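PDB 2DRH: 361aa long hypothetical D-aminopeptidase from Pyrococcus horikoshii, which is of unknown function but may act as an aminopeptidase. Local coordinates for residues A[169-182]-A[333-345]. Residues are numbered along the deposited sequence; the frame is centred on the assembly and turned at random.
Sequences AVGAGTGMSAFEFK and MDGRDNHVRYALP
Arg341 reaches across to the hairpin 177-182, where its NE gives a nearly straight hydrogen bond (168°) to Ser177 OG, 3.0 Å away and within the guanidinium plane. Water 1 lies at the same edge and accepts from Arg341 NH2, while Glu180 CA lies over one face, toward its rim. NH1 and NH2 donate to the carbonyls of Gly231 and Gly233; these acceptors are all neutral, and Glu180 OE1, itself bonded to Gly233 N, stays 4.2 Å from Arg341 NH1, beyond a salt bridge. A leucine in its place would probably leave Ser177 OG and both glycine carbonyls without this donor and Glu180 without the nearby positive charge. Between backbones, Lys182 N donates a hydrogen bond to Tyr342 O (3.1 Å). Water 2 accepts from Tyr342 N and can donate to Glu180 O, and water 3 links Lys182 O to Leu344 N. Among apolar groups, Leu344 CD1 makes a CH-pi contact over the Phe181 face, 3.8 Å from the centroid; CG anti to the backbone N (chi1 -176°) carries the leucine branch there. Met333 SD packs on Lys182 CE at 3.7 Å, beside the ammonium held by Thr174 O and Met176 O, and weakly by Gly173 O. Two short antiparallel hairpins meet here: 177-182, closed by a type I' turn, and 333-341, whose continuation leads into the C-terminal helix 346-355.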
loop_
_atom_site.group_PDB
_atom_site.type_symbol
_atom_site.label_atom_id
_atom_site.label_comp_id
_atom_site.label_asym_id
_atom_site.label_seq_id
_atom_site.Cartn_x
_atom_site.Cartn_y
_atom_site.Cartn_z
ATOM N N ALA A 169 -10.201 14.833 -29.487
ATOM C CA ALA A 169 -10.931 15.742 -28.605
ATOM C C ALA A 169 -12.427 15.437 -28.589
ATOM O O ALA A 169 -13.237 16.186 -29.133
ATOM C CB ALA A 169 -10.685 17.190 -29.031
ATOM N N VAL A 170 -12.788 14.335 -27.946
ATOM C CA VAL A 170 -14.179 13.918 -27.866
ATOM C C VAL A 170 -14.442 13.367 -26.471
ATOM O O VAL A 170 -13.510 12.966 -25.775
ATOM C CB VAL A 170 -14.479 12.824 -28.933
ATOM C CG1 VAL A 170 -14.326 13.411 -30.346
ATOM C CG2 VAL A 170 -13.519 11.649 -28.760
ATOM N N GLY A 171 -15.706 13.352 -26.060
ATOM C CA GLY A 171 -16.034 12.845 -24.739
ATOM C C GLY A 171 -15.227 13.534 -23.647
ATOM O O GLY A 171 -15.129 14.764 -23.617
ATOM N N ALA A 172 -14.642 12.747 -22.748
ATOM C CA ALA A 172 -13.846 13.309 -21.667
ATOM C C ALA A 172 -12.586 13.996 -22.199
ATOM O O ALA A 172 -12.009 14.848 -21.531
ATOM C CB ALA A 172 -13.473 12.217 -20.671
ATOM N N GLY A 173 -12.165 13.637 -23.405
ATOM C CA GLY A 173 -10.970 14.247 -23.966
ATOM C C GLY A 173 -11.191 15.613 -24.595
ATOM O O GLY A 173 -10.239 16.351 -24.852
ATOM N N THR A 174 -12.451 15.954 -24.826
ATOM C CA THR A 174 -12.823 17.216 -25.460
ATOM C C THR A 174 -11.922 18.431 -25.194
ATOM O O THR A 174 -11.366 18.991 -26.133
ATOM C CB THR A 174 -14.286 17.582 -25.119
ATOM O OG1 THR A 174 -15.156 16.549 -25.612
ATOM C CG2 THR A 174 -14.675 18.911 -25.761
ATOM N N GLY A 175 -11.760 18.837 -23.935
ATOM C CA GLY A 175 -10.933 20.007 -23.666
ATOM C C GLY A 175 -9.584 19.792 -23.000
ATOM O O GLY A 175 -9.068 20.708 -22.356
ATOM N N MET A 176 -9.001 18.606 -23.166
ATOM C CA MET A 176 -7.706 18.277 -22.560
ATOM C C MET A 176 -6.473 18.762 -23.335
ATOM O O MET A 176 -6.532 19.017 -24.541
ATOM C CB MET A 176 -7.600 16.763 -22.354
ATOM C CG MET A 176 -8.667 16.171 -21.435
ATOM S SD MET A 176 -8.651 16.829 -19.741
ATOM C CE MET A 176 -10.391 16.777 -19.333
ATOM N N SER A 177 -5.357 18.876 -22.620
ATOM C CA SER A 177 -4.088 19.323 -23.187
ATOM C C SER A 177 -2.993 18.310 -22.869
ATOM O O SER A 177 -2.922 17.803 -21.755
ATOM C CB SER A 177 -3.681 20.675 -22.584
ATOM O OG SER A 177 -4.678 21.650 -22.788
ATOM N N ALA A 178 -2.134 18.029 -23.845
ATOM C CA ALA A 178 -1.030 17.091 -23.653
ATOM C C ALA A 178 0.214 17.617 -24.365
ATOM O O ALA A 178 0.190 17.847 -25.577
ATOM C CB ALA A 178 -1.404 15.717 -24.200
ATOM N N PHE A 179 1.291 17.818 -23.607
ATOM C CA PHE A 179 2.541 18.321 -24.173
ATOM C C PHE A 179 2.318 19.667 -24.849
ATOM O O PHE A 179 3.017 20.026 -25.794
ATOM C CB PHE A 179 3.098 17.317 -25.189
ATOM C CG PHE A 179 3.449 15.991 -24.589
ATOM C CD1 PHE A 179 4.567 15.858 -23.765
ATOM C CD2 PHE A 179 2.643 14.877 -24.814
ATOM C CE1 PHE A 179 4.875 14.635 -23.173
ATOM C CE2 PHE A 179 2.944 13.651 -24.225
ATOM C CZ PHE A 179 4.060 13.530 -23.404
ATOM N N GLU A 180 1.330 20.402 -24.355
ATOM C CA GLU A 180 0.984 21.712 -24.886
ATOM C C GLU A 180 0.500 21.684 -26.329
ATOM O O GLU A 180 0.625 22.653 -27.074
ATOM C CB GLU A 180 2.145 22.692 -24.684
ATOM C CG GLU A 180 2.421 22.890 -23.206
ATOM C CD GLU A 180 3.556 23.847 -22.916
ATOM O OE1 GLU A 180 3.383 25.069 -23.117
ATOM O OE2 GLU A 180 4.621 23.366 -22.483
ATOM N N PHE A 181 -0.063 20.538 -26.693
ATOM C CA PHE A 181 -0.687 20.313 -27.988
ATOM C C PHE A 181 -2.072 19.872 -27.528
ATOM O O PHE A 181 -2.293 19.688 -26.325
ATOM C CB PHE A 181 -0.010 19.175 -28.752
ATOM C CG PHE A 181 1.319 19.548 -29.355
ATOM C CD1 PHE A 181 1.409 20.566 -30.299
ATOM C CD2 PHE A 181 2.475 18.854 -29.006
ATOM C CE1 PHE A 181 2.636 20.886 -30.895
ATOM C CE2 PHE A 181 3.705 19.162 -29.591
ATOM C CZ PHE A 181 3.786 20.179 -30.538
ATOM N N LYS A 182 -3.014 19.707 -28.448
ATOM C CA LYS A 182 -4.338 19.276 -28.030
ATOM C C LYS A 182 -4.237 17.832 -27.554
ATOM O O LYS A 182 -3.583 17.008 -28.196
ATOM C CB LYS A 182 -5.323 19.364 -29.190
ATOM C CG LYS A 182 -6.760 19.053 -28.800
ATOM C CD LYS A 182 -7.319 20.112 -27.856
ATOM C CE LYS A 182 -8.705 19.720 -27.348
ATOM N NZ LYS A 182 -8.665 18.399 -26.665
ATOM N N MET A 333 -8.004 23.328 -31.150
ATOM C CA MET A 333 -9.172 23.823 -30.429
ATOM C C MET A 333 -8.931 25.042 -29.549
ATOM O O MET A 333 -7.932 25.125 -28.833
ATOM C CB MET A 333 -9.759 22.715 -29.562
ATOM C CG MET A 333 -10.889 23.185 -28.672
ATOM S SD MET A 333 -11.691 21.824 -27.848
ATOM C CE MET A 333 -12.626 21.143 -29.236
ATOM N N ASP A 334 -9.872 25.980 -29.602
ATOM C CA ASP A 334 -9.799 27.193 -28.805
ATOM C C ASP A 334 -10.732 27.009 -27.620
ATOM O O ASP A 334 -11.650 26.190 -27.668
ATOM C CB ASP A 334 -10.250 28.399 -29.624
ATOM C CG ASP A 334 -11.726 28.354 -29.951
ATOM O OD1 ASP A 334 -12.158 27.406 -30.637
ATOM O OD2 ASP A 334 -12.457 29.265 -29.518
ATOM N N GLY A 335 -10.502 27.770 -26.557
ATOM C CA GLY A 335 -11.347 27.642 -25.386
ATOM C C GLY A 335 -11.461 28.927 -24.597
ATOM O O GLY A 335 -11.285 30.016 -25.139
ATOM N N ARG A 336 -11.755 28.794 -23.310
ATOM C CA ARG A 336 -11.911 29.946 -22.433
ATOM C C ARG A 336 -10.734 30.901 -22.543
ATOM O O ARG A 336 -9.592 30.476 -22.694
ATOM C CB ARG A 336 -12.099 29.481 -20.982
ATOM C CG ARG A 336 -10.924 28.729 -20.369
ATOM C CD ARG A 336 -10.037 29.667 -19.561
ATOM N NE ARG A 336 -9.200 28.947 -18.600
ATOM C CZ ARG A 336 -8.433 29.539 -17.688
ATOM N NH1 ARG A 336 -8.394 30.868 -17.611
ATOM N NH2 ARG A 336 -7.707 28.805 -16.851
ATOM N N ASP A 337 -11.028 32.194 -22.466
ATOM C CA ASP A 337 -10.014 33.240 -22.577
ATOM C C ASP A 337 -9.183 33.114 -23.846
ATOM O O ASP A 337 -7.990 33.416 -23.851
ATOM C CB ASP A 337 -9.088 33.241 -21.359
ATOM C CG ASP A 337 -9.803 33.645 -20.090
ATOM O OD1 ASP A 337 -10.691 34.525 -20.166
ATOM O OD2 ASP A 337 -9.473 33.095 -19.019
ATOM N N ASN A 338 -9.821 32.665 -24.921
ATOM C CA ASN A 338 -9.147 32.509 -26.199
ATOM C C ASN A 338 -7.911 31.613 -26.139
ATOM O O ASN A 338 -7.045 31.677 -27.017
ATOM C CB ASN A 338 -8.762 33.880 -26.759
ATOM C CG ASN A 338 -9.968 34.757 -27.018
ATOM O OD1 ASN A 338 -10.885 34.369 -27.746
ATOM N ND2 ASN A 338 -9.978 35.947 -26.422
ATOM N N HIS A 339 -7.821 30.787 -25.100
ATOM C CA HIS A 339 -6.701 29.863 -24.977
ATOM C C HIS A 339 -6.806 28.879 -26.147
ATOM O O HIS A 339 -7.913 28.510 -26.551
ATOM C CB HIS A 339 -6.796 29.101 -23.653
ATOM C CG HIS A 339 -6.360 29.896 -22.461
ATOM N ND1 HIS A 339 -6.526 29.448 -21.168
ATOM C CD2 HIS A 339 -5.728 31.091 -22.367
ATOM C CE1 HIS A 339 -6.012 30.331 -20.329
ATOM N NE2 HIS A 339 -5.522 31.337 -21.031
ATOM N N VAL A 340 -5.673 28.461 -26.703
ATOM C CA VAL A 340 -5.713 27.513 -27.811
ATOM C C VAL A 340 -4.599 26.470 -27.772
ATOM O O VAL A 340 -3.464 26.764 -27.398
ATOM C CB VAL A 340 -5.650 28.233 -29.188
ATOM C CG1 VAL A 340 -6.780 29.250 -29.303
ATOM C CG2 VAL A 340 -4.303 28.912 -29.364
ATOM N N ARG A 341 -4.955 25.245 -28.155
ATOM C CA ARG A 341 -4.028 24.120 -28.216
ATOM C C ARG A 341 -4.153 23.583 -29.632
ATOM O O ARG A 341 -5.253 23.237 -30.073
ATOM C CB ARG A 341 -4.417 23.008 -27.228
ATOM C CG ARG A 341 -4.279 23.350 -25.753
ATOM C CD ARG A 341 -2.860 23.752 -25.371
ATOM N NE ARG A 341 -2.637 23.580 -23.938
ATOM C CZ ARG A 341 -1.648 24.146 -23.248
ATOM N NH1 ARG A 341 -0.776 24.937 -23.854
ATOM N NH2 ARG A 341 -1.533 23.916 -21.948
ATOM N N TYR A 342 -3.029 23.517 -30.340
ATOM C CA TYR A 342 -3.021 23.037 -31.710
ATOM C C TYR A 342 -2.701 21.562 -31.786
ATOM O O TYR A 342 -1.906 21.051 -31.007
ATOM C CB TYR A 342 -2.002 23.811 -32.545
ATOM C CG TYR A 342 -2.307 25.281 -32.667
ATOM C CD1 TYR A 342 -1.942 26.176 -31.661
ATOM C CD2 TYR A 342 -2.972 25.778 -33.787
ATOM C CE1 TYR A 342 -2.233 27.535 -31.771
ATOM C CE2 TYR A 342 -3.269 27.132 -33.907
ATOM C CZ TYR A 342 -2.898 28.003 -32.898
ATOM O OH TYR A 342 -3.198 29.341 -33.019
ATOM N N ALA A 343 -3.325 20.885 -32.742
ATOM C CA ALA A 343 -3.102 19.463 -32.931
ATOM C C ALA A 343 -1.679 19.246 -33.406
ATOM O O ALA A 343 -1.147 20.040 -34.182
ATOM C CB ALA A 343 -4.072 18.917 -33.956
ATOM N N LEU A 344 -1.060 18.173 -32.931
ATOM C CA LEU A 344 0.303 17.838 -33.326
ATOM C C LEU A 344 0.386 17.776 -34.854
ATOM O O LEU A 344 -0.315 16.988 -35.485
ATOM C CB LEU A 344 0.679 16.480 -32.733
ATOM C CG LEU A 344 2.096 15.947 -32.931
ATOM C CD1 LEU A 344 3.086 16.786 -32.126
ATOM C CD2 LEU A 344 2.135 14.492 -32.480
ATOM N N PRO A 345 1.240 18.611 -35.470
ATOM C CA PRO A 345 1.393 18.625 -36.933
ATOM C C PRO A 345 1.949 17.307 -37.483
ATOM O O PRO A 345 3.150 17.050 -37.413
ATOM C CB PRO A 345 2.334 19.806 -37.165
ATOM C CG PRO A 345 3.155 19.832 -35.909
ATOM C CD PRO A 345 2.102 19.632 -34.850
HETATM O O HOH W 1 -3.246 22.614 -19.926
HETATM O O HOH W 2 -0.576 23.743 -29.231
HETATM O O HOH W 3 -2.259 16.753 -30.926
#